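Local coordinates for B12-binding domain-containing protein (Kitasatospora setae, PDB 6WTE) that probably methylates tryptophan at C2 by a non-radical route, as a cobalamin-dependent radical SAM methyltransferase carrying a [4Fe-4S] cluster, at residues A[128-133]-A[189-194]; A[182-187]-A[240-245]; A[539-544]-A[555-560]; A[533-538]-A[545-550]. All coordinates share one frame; numbering follows the deposited sequence. Where two conformers were deposited one is given.

Interaction 1. Residues A[128-133]-A[189-194]; sequences PGEKIL and WQVDQL
Gln190 crosses Pro128 at about a right angle, and its extended chain carries the amide to the proline carbonyl. NE2 of Gln190 donates to Pro128 O (2.9 Å) on a lone pair in the carbonyl plane, with the acceptor almost in the amide plane. The same nitrogen donates to Lys126 O, fixing the rotation of the amide. CG of Gln190 lies against one face of the Trp189 indole, over its centre, while the far corner of that ring, CH2, rests on CG1 of Ile132 (3.8 Å). CG of Pro128 presses on CG2 of Val191 (3.5 Å).

Glu130 has CG wedged between its own N and carbonyl carbon (chi1 52°) and bends again at chi2, folding the carboxylate back toward 189-194. OE2 of Glu130 accepts from Asp192 N (2.8 Å), straight at the hydrogen (173°), on the anti side and somewhat out of the carboxylate plane. OE1 bonds cobalamin O8R. Lys131 runs alongside the opposing backbone, with CE 3.2 Å from Val191 O; a water joins its NZ, weakly, to Asp192 OD1, 4.4 Å away. Asp192 OD2 bonds Ser195 OG, and OD1 takes Leu194 N in an Asx turn. A second water receives Ile132 N and donates to the carbonyls of Pro128 and Gln190. Here the N-terminal turn of helix 130-141, part of the cobalamin site of the B12-binding domain, is backed by the loop between strand 174-175 and helix 209-214, which positions a first-shell carboxylate.

Interaction 2. Residues A[182-187]-A[240-245]; sequences GQFEPR and KGTRYG
Thr242 meets the bend at 184-186 by backbone and side chain. Its N donates to Glu185 O (3.0 Å), tilted 32° from the carbonyl plane, and its methyl CG2 lies at the edge of the Phe184 ring, 4.0 Å from Phe184 CB. A water ties Thr242 OG1 to Phe184 O. Gly241 brings CA to 3.3 Å from Pro186 O in a CA-H...O contact; a side chain would collide with that oxygen and, at these backbone angles, be jammed against Lys240 O, which calls for glycine. CB of Pro186 packs on CG of Arg243 (3.7 Å).

Arg187 also belongs to this shell: its extended chain passes Lys240 O with CD at 3.7 Å, and its guanidinium leads outward. It grips Gly182 O end-on with NH1 and, at 2.7 Å, NH2, the oxygen in the guanidinium plane. NH1 bridges to Glu185 OE1 (3.1 Å), also paired with Arg162, and NH2 reaches Asp238 O. A leucine in place of Arg187 removes both donors to Gly182 O and one charged mate of Glu185, and is likely to let the bend shift against 240-245.

Lys240 NZ salt-bridges cobalamin O4; the contact braces the exit of helix 236-240, beyond the CX3CX2C cluster loop of the radical SAM core.

Interaction 3. Residues A[539-544]-A[555-560]; sequences GGLGYT and EEIMRK
Ile557 lies over one face of the Tyr543 ring, and this is the tightly packed part of the contact. The two side chains come from opposite directions. CD1 of Ile557 sits 4.2 Å from the ring centroid, 23° off the normal, as a CH-pi contact, while CG1 approaches Tyr543 CZ at 3.7 Å and CG2 covers the CE1 side. Leu541 CD1 fills the ring edge in the plane and also reaches Ile557 O (3.5 Å), so the phenol is held from a face and an edge; His550 adds an edge-to-face contact. Gly542 lets the chain fold this way: its positive phi ends helix 533-540 in a Schellman motif, setting Leu541 and Tyr543 toward helix 554-566.

The looser side is the partly exposed Lys560. Its CG stands opposite the backbone N (chi1 -162°), and the bend at chi3 turns the amine back across the tyrosine, where NZ donates to Tyr543 OH (3.1 Å). Its CB meanwhile touches Leu541 CD1 at 4.0 Å. A phenylalanine here keeps the ring on Ile557 but removes the acceptor of Lys560 NZ, and the amine would probably be free to turn. The chemistry thus implies apolar adhesion with a single polar clasp, in which the ammonium group may somewhat polarise the phenol.

Interaction 4. Residues A[533-538]-A[545-550]; sequences PFLTSL and GAFWSH
Helix 533-540 packs against the 3-10 turn 547-549 of the C-terminal region, with Phe534, Leu535 and Leu538 meeting Phe547 and His550. Leu535 sends CD2 over one face of the Phe547 ring, 3.9 Å from the centroid and 20° off the normal, a CH-pi contact in which the two side chains cross at about a right angle. Phe547 was modelled in two conformers, and this geometry describes one of them.

One turn along, Leu538 splits its methyls. CD1 touches Phe547 CD1 (4.0 Å) and also lies over a face of the Phe534 ring, whereas CD2 rests on His550 CB (3.9 Å). Phe534 has CG trans to the backbone N (chi1 179°), which points the ring at the turn and puts CZ 3.3 Å from His550 O. Nothing polar bonds across this face. The turn is secured within itself: Ser549 OG donates to Ala546 O (2.7 Å) and sits over the centre of the His550 ring, whose NE2 bonds Thr544 O.

Pro15, a cobalamin-binding residue, touches both Leu535 and Phe547. This is apolar packing of a helix against a 3-10 turn, joining helix 533-540 to the radical SAM barrel, through the turn 547-549 and Trp548 on strand 373-380, beside the cobalamin site.

Overall arrangement
Following the chain from the N terminus, interaction 1 closes a loop of 55 residues between helix 130-141 of the B12-binding domain and the loop between strand 174-175 and helix 209-214. Interaction 2 opens inside that span, at 182-187, and ends beyond it at 240-245, so the two cross; they touch where Pro128 meets Lys240 and Arg187, tying the B12-binding domain to the radical SAM core. Far along the chain, interactions 4 (533-538 to 545-550) and 3 (539-544 to 555-560) cross likewise: interaction 4 ties helix 533-540 to the 3-10 turn 547-549, and interaction 3 ties the end of that helix to helix 554-566. The pairs lie apart: the centres of interactions 1 and 4 are about 35 Å from each other.

Interaction 1. Residues A[128-133]-A[189-194]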
loop_
_atom_site.group_PDB
_atom_site.type_symbol
_atom_site.label_atom_id
_atom_site.label_comp_id
_atom_site.label_asym_id
_atom_site.label_seq_id
_atom_site.Cartn_x
_atom_site.Cartn_y
_atom_site.Cartn_z
ATOM N N PRO A 128 11.320 -4.614 -3.944
ATOM C CA PRO A 128 11.064 -6.059 -4.058
ATOM C C PRO A 128 12.185 -6.866 -3.421
ATOM O O PRO A 128 13.368 -6.574 -3.604
ATOM C CB PRO A 128 11.000 -6.293 -5.573
ATOM C CG PRO A 128 10.653 -4.950 -6.153
ATOM C CD PRO A 128 11.290 -3.928 -5.249
ATOM N N GLY A 129 11.810 -7.904 -2.684
ATOM C CA GLY A 129 12.811 -8.564 -1.869
ATOM C C GLY A 129 13.230 -9.963 -2.282
ATOM O O GLY A 129 14.195 -10.493 -1.724
ATOM N N GLU A 130 12.556 -10.557 -3.272
ATOM C CA GLU A 130 12.718 -11.988 -3.522
ATOM C C GLU A 130 14.147 -12.358 -3.915
ATOM O O GLU A 130 14.657 -13.402 -3.495
ATOM C CB GLU A 130 11.728 -12.455 -4.596
ATOM C CG GLU A 130 11.745 -11.644 -5.889
ATOM C CD GLU A 130 10.693 -10.558 -5.906
ATOM O OE1 GLU A 130 10.421 -9.984 -4.834
ATOM O OE2 GLU A 130 10.120 -10.292 -6.988
ATOM N N LYS A 131 14.825 -11.512 -4.696
ATOM C CA LYS A 131 16.173 -11.878 -5.127
ATOM C C LYS A 131 17.205 -11.574 -4.048
ATOM O O LYS A 131 18.068 -12.410 -3.750
ATOM C CB LYS A 131 16.514 -11.171 -6.439
ATOM C CG LYS A 131 15.693 -11.714 -7.605
ATOM C CD LYS A 131 16.199 -11.236 -8.954
ATOM C CE LYS A 131 15.237 -11.645 -10.069
ATOM N NZ LYS A 131 14.842 -13.079 -9.996
ATOM N N ILE A 132 17.121 -10.383 -3.448
ATOM C CA ILE A 132 18.038 -10.011 -2.370
ATOM C C ILE A 132 17.915 -10.990 -1.209
ATOM O O ILE A 132 18.917 -11.396 -0.609
ATOM C CB ILE A 132 17.761 -8.565 -1.920
ATOM C CG1 ILE A 132 18.032 -7.595 -3.070
ATOM C CG2 ILE A 132 18.595 -8.214 -0.662
ATOM C CD1 ILE A 132 17.583 -6.169 -2.808
ATOM N N LEU A 133 16.683 -11.387 -0.875
ATOM C CA LEU A 133 16.486 -12.300 0.249
ATOM C C LEU A 133 17.130 -13.658 -0.016
ATOM O O LEU A 133 17.684 -14.279 0.901
ATOM C CB LEU A 133 14.992 -12.452 0.550
ATOM C CG LEU A 133 14.651 -13.322 1.765
ATOM C CD1 LEU A 133 15.397 -12.820 3.004
ATOM C CD2 LEU A 133 13.145 -13.351 2.018
ATOM N N TRP A 189 15.759 -5.035 -11.405
ATOM C CA TRP A 189 16.612 -6.200 -11.184
ATOM C C TRP A 189 16.222 -6.971 -9.932
ATOM O O TRP A 189 16.590 -8.145 -9.798
ATOM C CB TRP A 189 18.090 -5.787 -11.097
ATOM C CG TRP A 189 18.469 -5.005 -9.861
ATOM C CD1 TRP A 189 18.500 -3.646 -9.726
ATOM C CD2 TRP A 189 18.886 -5.542 -8.597
ATOM N NE1 TRP A 189 18.904 -3.302 -8.453
ATOM C CE2 TRP A 189 19.144 -4.450 -7.743
ATOM C CE3 TRP A 189 19.059 -6.839 -8.105
ATOM C CZ2 TRP A 189 19.567 -4.616 -6.426
ATOM C CZ3 TRP A 189 19.480 -7.001 -6.791
ATOM C CH2 TRP A 189 19.728 -5.897 -5.969
ATOM N N GLN A 190 15.498 -6.340 -9.011
ATOM C CA GLN A 190 15.097 -6.991 -7.771
ATOM C C GLN A 190 13.868 -7.874 -7.942
ATOM O O GLN A 190 13.573 -8.673 -7.046
ATOM C CB GLN A 190 14.823 -5.937 -6.691
ATOM C CG GLN A 190 16.022 -5.010 -6.413
ATOM C CD GLN A 190 15.721 -3.909 -5.413
ATOM O OE1 GLN A 190 16.299 -2.819 -5.484
ATOM N NE2 GLN A 190 14.838 -4.192 -4.458
ATOM N N VAL A 191 13.164 -7.751 -9.070
ATOM C CA VAL A 191 11.869 -8.393 -9.280
ATOM C C VAL A 191 12.062 -9.756 -9.934
ATOM O O VAL A 191 12.769 -9.877 -10.942
ATOM C CB VAL A 191 10.964 -7.504 -10.154
ATOM C CG1 VAL A 191 9.646 -8.203 -10.432
ATOM C CG2 VAL A 191 10.730 -6.163 -9.482
ATOM N N ASP A 192 11.408 -10.778 -9.382
ATOM C CA ASP A 192 11.293 -12.071 -10.053
ATOM C C ASP A 192 10.187 -11.949 -11.093
ATOM O O ASP A 192 9.000 -12.037 -10.774
ATOM C CB ASP A 192 11.007 -13.178 -9.041
ATOM C CG ASP A 192 10.806 -14.542 -9.684
ATOM O OD1 ASP A 192 10.886 -14.680 -10.929
ATOM O OD2 ASP A 192 10.563 -15.497 -8.918
ATOM N N GLN A 193 10.580 -11.743 -12.345
ATOM C CA GLN A 193 9.645 -11.553 -13.446
ATOM C C GLN A 193 9.236 -12.858 -14.111
ATOM O O GLN A 193 8.449 -12.827 -15.060
ATOM C CB GLN A 193 10.255 -10.631 -14.498
ATOM C CG GLN A 193 10.680 -9.276 -13.975
ATOM C CD GLN A 193 11.408 -8.470 -15.026
ATOM O OE1 GLN A 193 12.635 -8.356 -14.996
ATOM N NE2 GLN A 193 10.661 -7.921 -15.975
ATOM N N LEU A 194 9.746 -13.997 -13.645
ATOM C CA LEU A 194 9.541 -15.272 -14.316
ATOM C C LEU A 194 8.582 -16.197 -13.582
ATOM O O LEU A 194 7.705 -16.796 -14.210
ATOM C CB LEU A 194 10.888 -15.989 -14.507
ATOM C CG LEU A 194 11.928 -15.266 -15.363
ATOM C CD1 LEU A 194 13.236 -16.038 -15.393
ATOM C CD2 LEU A 194 11.394 -15.067 -16.770
HETATM O O HOH W 1 15.027 -8.648 -4.618
HETATM O O HOH W 2 13.345 -15.228 -11.842
#

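Interaction 2. Residues A[182-187]-A[240-245]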
loop_
_atom_site.group_PDB
_atom_site.type_symbol
_atom_site.label_atom_id
_atom_site.label_comp_id
_atom_site.label_asym_id
_atom_site.label_seq_id
_atom_site.Cartn_x
_atom_site.Cartn_y
_atom_site.Cartn_z
ATOM N N GLY A 182 19.495 4.933 -1.445
ATOM C CA GLY A 182 18.873 4.084 -2.443
ATOM C C GLY A 182 17.584 4.631 -3.013
ATOM O O GLY A 182 16.771 3.862 -3.531
ATOM N N GLN A 183 17.377 5.943 -2.947
ATOM C CA GLN A 183 16.098 6.516 -3.341
ATOM C C GLN A 183 15.921 6.519 -4.855
ATOM O O GLN A 183 16.879 6.664 -5.621
ATOM C CB GLN A 183 15.971 7.943 -2.800
ATOM C CG GLN A 183 16.935 8.929 -3.411
ATOM C CD GLN A 183 16.838 10.281 -2.750
ATOM O OE1 GLN A 183 16.179 11.190 -3.247
ATOM N NE2 GLN A 183 17.488 10.414 -1.605
ATOM N N PHE A 184 14.666 6.335 -5.272
ATOM C CA PHE A 184 14.219 6.517 -6.656
ATOM C C PHE A 184 15.089 5.753 -7.654
ATOM O O PHE A 184 15.525 6.289 -8.675
ATOM C CB PHE A 184 14.151 8.003 -7.017
ATOM C CG PHE A 184 13.164 8.780 -6.194
ATOM C CD1 PHE A 184 11.801 8.647 -6.416
ATOM C CD2 PHE A 184 13.597 9.654 -5.207
ATOM C CE1 PHE A 184 10.888 9.366 -5.663
ATOM C CE2 PHE A 184 12.684 10.375 -4.445
ATOM C CZ PHE A 184 11.331 10.225 -4.676
ATOM N N GLU A 185 15.325 4.477 -7.355
ATOM C CA GLU A 185 15.955 3.546 -8.279
ATOM C C GLU A 185 14.891 2.751 -9.026
ATOM O O GLU A 185 13.765 2.602 -8.545
ATOM C CB GLU A 185 16.880 2.587 -7.517
ATOM C CG GLU A 185 18.053 3.282 -6.826
ATOM C CD GLU A 185 18.845 2.343 -5.917
ATOM O OE1 GLU A 185 18.431 1.175 -5.754
ATOM O OE2 GLU A 185 19.881 2.778 -5.358
ATOM N N PRO A 186 15.208 2.228 -10.214
ATOM C CA PRO A 186 14.197 1.434 -10.943
ATOM C C PRO A 186 13.806 0.153 -10.226
ATOM O O PRO A 186 12.623 -0.215 -10.227
ATOM C CB PRO A 186 14.885 1.141 -12.284
ATOM C CG PRO A 186 15.895 2.258 -12.446
ATOM C CD PRO A 186 16.396 2.503 -11.041
ATOM N N ARG A 187 14.774 -0.540 -9.628
ATOM C CA ARG A 187 14.604 -1.774 -8.859
ATOM C C ARG A 187 14.078 -2.939 -9.690
ATOM O O ARG A 187 13.693 -3.973 -9.120
ATOM C CB ARG A 187 13.702 -1.553 -7.629
ATOM C CG ARG A 187 14.142 -0.349 -6.792
ATOM C CD ARG A 187 13.491 -0.301 -5.402
ATOM N NE ARG A 187 13.390 1.086 -4.970
ATOM C CZ ARG A 187 14.414 1.801 -4.511
ATOM N NH1 ARG A 187 15.614 1.245 -4.391
ATOM N NH2 ARG A 187 14.238 3.073 -4.177
ATOM N N LYS A 240 8.572 1.203 -4.264
ATOM C CA LYS A 240 8.466 0.043 -5.143
ATOM C C LYS A 240 9.523 0.034 -6.236
ATOM O O LYS A 240 10.091 -1.019 -6.535
ATOM C CB LYS A 240 7.076 -0.013 -5.796
ATOM C CG LYS A 240 5.916 0.112 -4.824
ATOM C CD LYS A 240 5.815 -1.097 -3.896
ATOM C CE LYS A 240 5.417 -2.366 -4.636
ATOM N NZ LYS A 240 4.873 -3.398 -3.698
ATOM N N GLY A 241 9.794 1.174 -6.850
ATOM C CA GLY A 241 10.722 1.241 -7.964
ATOM C C GLY A 241 10.145 2.162 -9.017
ATOM O O GLY A 241 8.931 2.256 -9.196
ATOM N N THR A 242 11.033 2.858 -9.725
ATOM C CA THR A 242 10.655 3.903 -10.670
ATOM C C THR A 242 10.471 3.403 -12.095
ATOM O O THR A 242 10.182 4.214 -12.980
ATOM C CB THR A 242 11.714 5.009 -10.685
ATOM O OG1 THR A 242 12.967 4.451 -11.105
ATOM C CG2 THR A 242 11.879 5.613 -9.299
ATOM N N ARG A 243 10.666 2.110 -12.351
ATOM C CA ARG A 243 10.462 1.539 -13.675
ATOM C C ARG A 243 9.700 0.227 -13.532
ATOM O O ARG A 243 9.690 -0.395 -12.465
ATOM C CB ARG A 243 11.790 1.306 -14.408
ATOM C CG ARG A 243 12.556 2.591 -14.726
ATOM C CD ARG A 243 11.795 3.480 -15.705
ATOM N NE ARG A 243 12.542 4.701 -15.994
ATOM C CZ ARG A 243 12.311 5.878 -15.418
ATOM N NH1 ARG A 243 11.338 6.006 -14.525
ATOM N NH2 ARG A 243 13.051 6.934 -15.742
ATOM N N TYR A 244 9.068 -0.198 -14.621
ATOM C CA TYR A 244 8.194 -1.364 -14.575
ATOM C C TYR A 244 9.010 -2.645 -14.683
ATOM O O TYR A 244 9.741 -2.852 -15.658
ATOM C CB TYR A 244 7.133 -1.278 -15.673
ATOM C CG TYR A 244 6.251 -0.080 -15.431
ATOM C CD1 TYR A 244 5.397 -0.046 -14.340
ATOM C CD2 TYR A 244 6.321 1.041 -16.249
ATOM C CE1 TYR A 244 4.615 1.056 -14.084
ATOM C CE2 TYR A 244 5.535 2.154 -16.002
ATOM C CZ TYR A 244 4.690 2.155 -14.909
ATOM O OH TYR A 244 3.902 3.250 -14.638
ATOM N N GLY A 245 8.899 -3.488 -13.662
ATOM C CA GLY A 245 9.351 -4.861 -13.744
ATOM C C GLY A 245 8.148 -5.718 -14.077
ATOM O O GLY A 245 7.378 -6.077 -13.184
HETATM O O HOH W 3 15.110 5.964 -11.304
HETATM O O HOH W 4 10.564 -2.229 -10.741
#

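Interaction 3. Residues A[539-544]-A[555-560]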
loop_
_atom_site.group_PDB
_atom_site.type_symbol
_atom_site.label_atom_id
_atom_site.label_comp_id
_atom_site.label_asym_id
_atom_site.label_seq_id
_atom_site.Cartn_x
_atom_site.Cartn_y
_atom_site.Cartn_z
ATOM N N GLY A 539 -19.998 -10.887 5.650
ATOM C CA GLY A 539 -19.491 -12.232 5.863
ATOM C C GLY A 539 -20.601 -13.236 6.111
ATOM O O GLY A 539 -20.617 -14.319 5.518
ATOM N N GLY A 540 -21.557 -12.883 6.973
ATOM C CA GLY A 540 -22.603 -13.828 7.328
ATOM C C GLY A 540 -23.434 -14.261 6.137
ATOM O O GLY A 540 -23.829 -15.425 6.034
ATOM N N LEU A 541 -23.703 -13.338 5.218
ATOM C CA LEU A 541 -24.482 -13.637 4.027
ATOM C C LEU A 541 -23.631 -14.123 2.860
ATOM O O LEU A 541 -24.179 -14.410 1.790
ATOM C CB LEU A 541 -25.282 -12.403 3.609
ATOM C CG LEU A 541 -26.417 -11.987 4.548
ATOM C CD1 LEU A 541 -26.910 -10.594 4.205
ATOM C CD2 LEU A 541 -27.556 -12.981 4.474
ATOM N N GLY A 542 -22.317 -14.219 3.032
ATOM C CA GLY A 542 -21.464 -14.685 1.951
ATOM C C GLY A 542 -21.400 -13.751 0.762
ATOM O O GLY A 542 -21.431 -14.211 -0.387
ATOM N N TYR A 543 -21.337 -12.447 1.009
ATOM C CA TYR A 543 -21.179 -11.495 -0.078
ATOM C C TYR A 543 -19.744 -11.523 -0.580
ATOM O O TYR A 543 -18.800 -11.754 0.180
ATOM C CB TYR A 543 -21.556 -10.084 0.374
ATOM C CG TYR A 543 -23.036 -9.796 0.273
ATOM C CD1 TYR A 543 -23.896 -10.135 1.306
ATOM C CD2 TYR A 543 -23.573 -9.195 -0.855
ATOM C CE1 TYR A 543 -25.247 -9.879 1.223
ATOM C CE2 TYR A 543 -24.930 -8.930 -0.949
ATOM C CZ TYR A 543 -25.762 -9.280 0.095
ATOM O OH TYR A 543 -27.112 -9.034 0.028
ATOM N N THR A 544 -19.590 -11.307 -1.882
ATOM C CA THR A 544 -18.295 -11.384 -2.537
ATOM C C THR A 544 -17.940 -10.033 -3.150
ATOM O O THR A 544 -18.779 -9.141 -3.280
ATOM C CB THR A 544 -18.292 -12.483 -3.609
ATOM O OG1 THR A 544 -19.248 -12.164 -4.628
ATOM C CG2 THR A 544 -18.651 -13.839 -2.991
ATOM N N GLU A 555 -27.373 -0.616 3.996
ATOM C CA GLU A 555 -28.509 -0.737 4.906
ATOM C C GLU A 555 -29.330 -1.985 4.602
ATOM O O GLU A 555 -29.743 -2.702 5.524
ATOM C CB GLU A 555 -29.387 0.512 4.848
ATOM C CG GLU A 555 -28.763 1.728 5.520
ATOM C CD GLU A 555 -29.765 2.834 5.777
ATOM O OE1 GLU A 555 -30.857 2.537 6.304
ATOM O OE2 GLU A 555 -29.465 4.001 5.446
ATOM N N GLU A 556 -29.571 -2.260 3.317
ATOM C CA GLU A 556 -30.318 -3.458 2.942
ATOM C C GLU A 556 -29.558 -4.726 3.307
ATOM O O GLU A 556 -30.155 -5.711 3.760
ATOM C CB GLU A 556 -30.622 -3.439 1.443
ATOM C CG GLU A 556 -31.063 -4.794 0.866
ATOM C CD GLU A 556 -32.345 -5.329 1.476
ATOM O OE1 GLU A 556 -33.113 -4.539 2.068
ATOM O OE2 GLU A 556 -32.600 -6.550 1.346
ATOM N N ILE A 557 -28.242 -4.723 3.118
ATOM C CA ILE A 557 -27.464 -5.912 3.432
ATOM C C ILE A 557 -27.507 -6.188 4.929
ATOM O O ILE A 557 -27.612 -7.343 5.358
ATOM C CB ILE A 557 -26.035 -5.749 2.892
ATOM C CG1 ILE A 557 -26.082 -5.852 1.365
ATOM C CG2 ILE A 557 -25.104 -6.797 3.490
ATOM C CD1 ILE A 557 -24.829 -5.411 0.669
ATOM N N MET A 558 -27.487 -5.133 5.747
ATOM C CA MET A 558 -27.631 -5.337 7.185
ATOM C C MET A 558 -29.039 -5.805 7.544
ATOM O O MET A 558 -29.207 -6.677 8.405
ATOM C CB MET A 558 -27.254 -4.053 7.930
ATOM C CG MET A 558 -25.753 -3.799 7.911
ATOM S SD MET A 558 -25.188 -2.318 8.779
ATOM C CE MET A 558 -25.969 -1.011 7.835
ATOM N N ARG A 559 -30.064 -5.278 6.866
ATOM C CA ARG A 559 -31.416 -5.770 7.114
ATOM C C ARG A 559 -31.530 -7.242 6.747
ATOM O O ARG A 559 -32.116 -8.035 7.493
ATOM C CB ARG A 559 -32.439 -4.947 6.330
ATOM C CG ARG A 559 -33.887 -5.346 6.619
ATOM C CD ARG A 559 -34.817 -4.980 5.459
ATOM N NE ARG A 559 -34.514 -5.805 4.296
ATOM C CZ ARG A 559 -35.000 -7.030 4.119
ATOM N NH1 ARG A 559 -35.824 -7.548 5.017
ATOM N NH2 ARG A 559 -34.667 -7.727 3.043
ATOM N N LYS A 560 -30.967 -7.628 5.598
ATOM C CA LYS A 560 -31.092 -9.008 5.152
ATOM C C LYS A 560 -30.310 -9.952 6.051
ATOM O O LYS A 560 -30.729 -11.096 6.255
ATOM C CB LYS A 560 -30.627 -9.148 3.700
ATOM C CG LYS A 560 -31.120 -10.434 3.042
ATOM C CD LYS A 560 -31.186 -10.322 1.527
ATOM C CE LYS A 560 -29.842 -10.636 0.897
ATOM N NZ LYS A 560 -29.840 -10.360 -0.565
#

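Interaction 4. Residues A[533-538]-A[545-550]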
loop_
_atom_site.group_PDB
_atom_site.type_symbol
_atom_site.label_atom_id
_atom_site.label_comp_id
_atom_site.label_asym_id
_atom_site.label_seq_id
_atom_site.Cartn_x
_atom_site.Cartn_y
_atom_site.Cartn_z
ATOM N N PRO A 533 -21.067 -3.685 11.969
ATOM C CA PRO A 533 -22.202 -4.547 11.592
ATOM C C PRO A 533 -22.322 -4.766 10.094
ATOM O O PRO A 533 -22.854 -5.801 9.667
ATOM C CB PRO A 533 -23.415 -3.793 12.155
ATOM C CG PRO A 533 -22.970 -2.368 12.228
ATOM C CD PRO A 533 -21.511 -2.428 12.594
ATOM N N PHE A 534 -21.851 -3.816 9.283
ATOM C CA PHE A 534 -21.846 -4.017 7.839
ATOM C C PHE A 534 -20.847 -5.096 7.444
ATOM O O PHE A 534 -21.160 -5.972 6.628
ATOM C CB PHE A 534 -21.538 -2.696 7.132
ATOM C CG PHE A 534 -21.492 -2.801 5.638
ATOM C CD1 PHE A 534 -22.472 -3.495 4.947
ATOM C CD2 PHE A 534 -20.476 -2.198 4.920
ATOM C CE1 PHE A 534 -22.432 -3.592 3.571
ATOM C CE2 PHE A 534 -20.433 -2.291 3.540
ATOM C CZ PHE A 534 -21.416 -2.993 2.868
ATOM N N LEU A 535 -19.648 -5.067 8.031
ATOM C CA LEU A 535 -18.661 -6.100 7.735
ATOM C C LEU A 535 -19.160 -7.474 8.161
ATOM O O LEU A 535 -19.036 -8.448 7.411
ATOM C CB LEU A 535 -17.338 -5.764 8.424
ATOM C CG LEU A 535 -16.561 -4.625 7.768
ATOM C CD1 LEU A 535 -15.290 -4.316 8.545
ATOM C CD2 LEU A 535 -16.228 -5.005 6.340
ATOM N N THR A 536 -19.747 -7.567 9.356
ATOM C CA THR A 536 -20.259 -8.848 9.824
ATOM C C THR A 536 -21.406 -9.339 8.954
ATOM O O THR A 536 -21.544 -10.548 8.737
ATOM C CB THR A 536 -20.708 -8.739 11.281
ATOM O OG1 THR A 536 -21.816 -7.836 11.375
ATOM C CG2 THR A 536 -19.575 -8.211 12.144
ATOM N N SER A 537 -22.229 -8.421 8.443
ATOM C CA SER A 537 -23.339 -8.821 7.586
ATOM C C SER A 537 -22.838 -9.357 6.250
ATOM O O SER A 537 -23.381 -10.339 5.727
ATOM C CB SER A 537 -24.289 -7.643 7.377
ATOM O OG SER A 537 -24.887 -7.258 8.605
ATOM N N LEU A 538 -21.814 -8.717 5.680
ATOM C CA LEU A 538 -21.246 -9.195 4.424
ATOM C C LEU A 538 -20.729 -10.618 4.569
ATOM O O LEU A 538 -20.990 -11.476 3.719
ATOM C CB LEU A 538 -20.125 -8.264 3.971
ATOM C CG LEU A 538 -20.530 -6.870 3.493
ATOM C CD1 LEU A 538 -19.276 -6.055 3.180
ATOM C CD2 LEU A 538 -21.436 -6.962 2.277
ATOM N N GLY A 545 -16.667 -9.880 -3.505
ATOM C CA GLY A 545 -16.221 -8.683 -4.188
ATOM C C GLY A 545 -15.671 -7.633 -3.249
ATOM O O GLY A 545 -15.673 -7.767 -2.021
ATOM N N ALA A 546 -15.191 -6.549 -3.856
ATOM C CA ALA A 546 -14.658 -5.440 -3.080
ATOM C C ALA A 546 -15.730 -4.880 -2.154
ATOM O O ALA A 546 -16.914 -4.843 -2.490
ATOM C CB ALA A 546 -14.127 -4.341 -4.008
ATOM N N PHE A 547 -15.293 -4.457 -0.971
ATOM C CA PHE A 547 -16.222 -3.909 0.010
ATOM C C PHE A 547 -17.049 -2.774 -0.577
ATOM O O PHE A 547 -18.266 -2.714 -0.358
ATOM C CB PHE A 547 -15.463 -3.431 1.248
ATOM C CG PHE A 547 -14.956 -4.545 2.119
ATOM C CD1 PHE A 547 -15.452 -5.835 1.984
ATOM C CD2 PHE A 547 -13.986 -4.302 3.076
ATOM C CE1 PHE A 547 -14.985 -6.859 2.787
ATOM C CE2 PHE A 547 -13.516 -5.321 3.882
ATOM C CZ PHE A 547 -14.014 -6.601 3.737
ATOM N N TRP A 548 -16.424 -1.888 -1.353
ATOM C CA TRP A 548 -17.150 -0.733 -1.866
ATOM C C TRP A 548 -18.224 -1.107 -2.880
ATOM O O TRP A 548 -19.141 -0.308 -3.108
ATOM C CB TRP A 548 -16.174 0.285 -2.458
ATOM C CG TRP A 548 -15.353 -0.175 -3.638
ATOM C CD1 TRP A 548 -14.078 -0.660 -3.611
ATOM C CD2 TRP A 548 -15.735 -0.133 -5.018
ATOM N NE1 TRP A 548 -13.647 -0.942 -4.885
ATOM C CE2 TRP A 548 -14.648 -0.624 -5.768
ATOM C CE3 TRP A 548 -16.895 0.276 -5.693
ATOM C CZ2 TRP A 548 -14.685 -0.728 -7.155
ATOM C CZ3 TRP A 548 -16.933 0.168 -7.070
ATOM C CH2 TRP A 548 -15.836 -0.327 -7.788
ATOM N N SER A 549 -18.162 -2.306 -3.466
ATOM C CA SER A 549 -19.211 -2.721 -4.394
ATOM C C SER A 549 -20.545 -2.965 -3.704
ATOM O O SER A 549 -21.564 -3.099 -4.389
ATOM C CB SER A 549 -18.787 -3.987 -5.148
ATOM O OG SER A 549 -18.875 -5.146 -4.331
ATOM N N HIS A 550 -20.562 -3.038 -2.374
ATOM C CA HIS A 550 -21.789 -3.221 -1.610
ATOM C C HIS A 550 -22.107 -2.017 -0.734
ATOM O O HIS A 550 -23.002 -2.095 0.115
ATOM C CB HIS A 550 -21.682 -4.491 -0.762
ATOM C CG HIS A 550 -21.396 -5.717 -1.571
ATOM N ND1 HIS A 550 -22.232 -6.150 -2.577
ATOM C CD2 HIS A 550 -20.358 -6.585 -1.541
ATOM C CE1 HIS A 550 -21.725 -7.239 -3.128
ATOM N NE2 HIS A 550 -20.588 -7.525 -2.517
#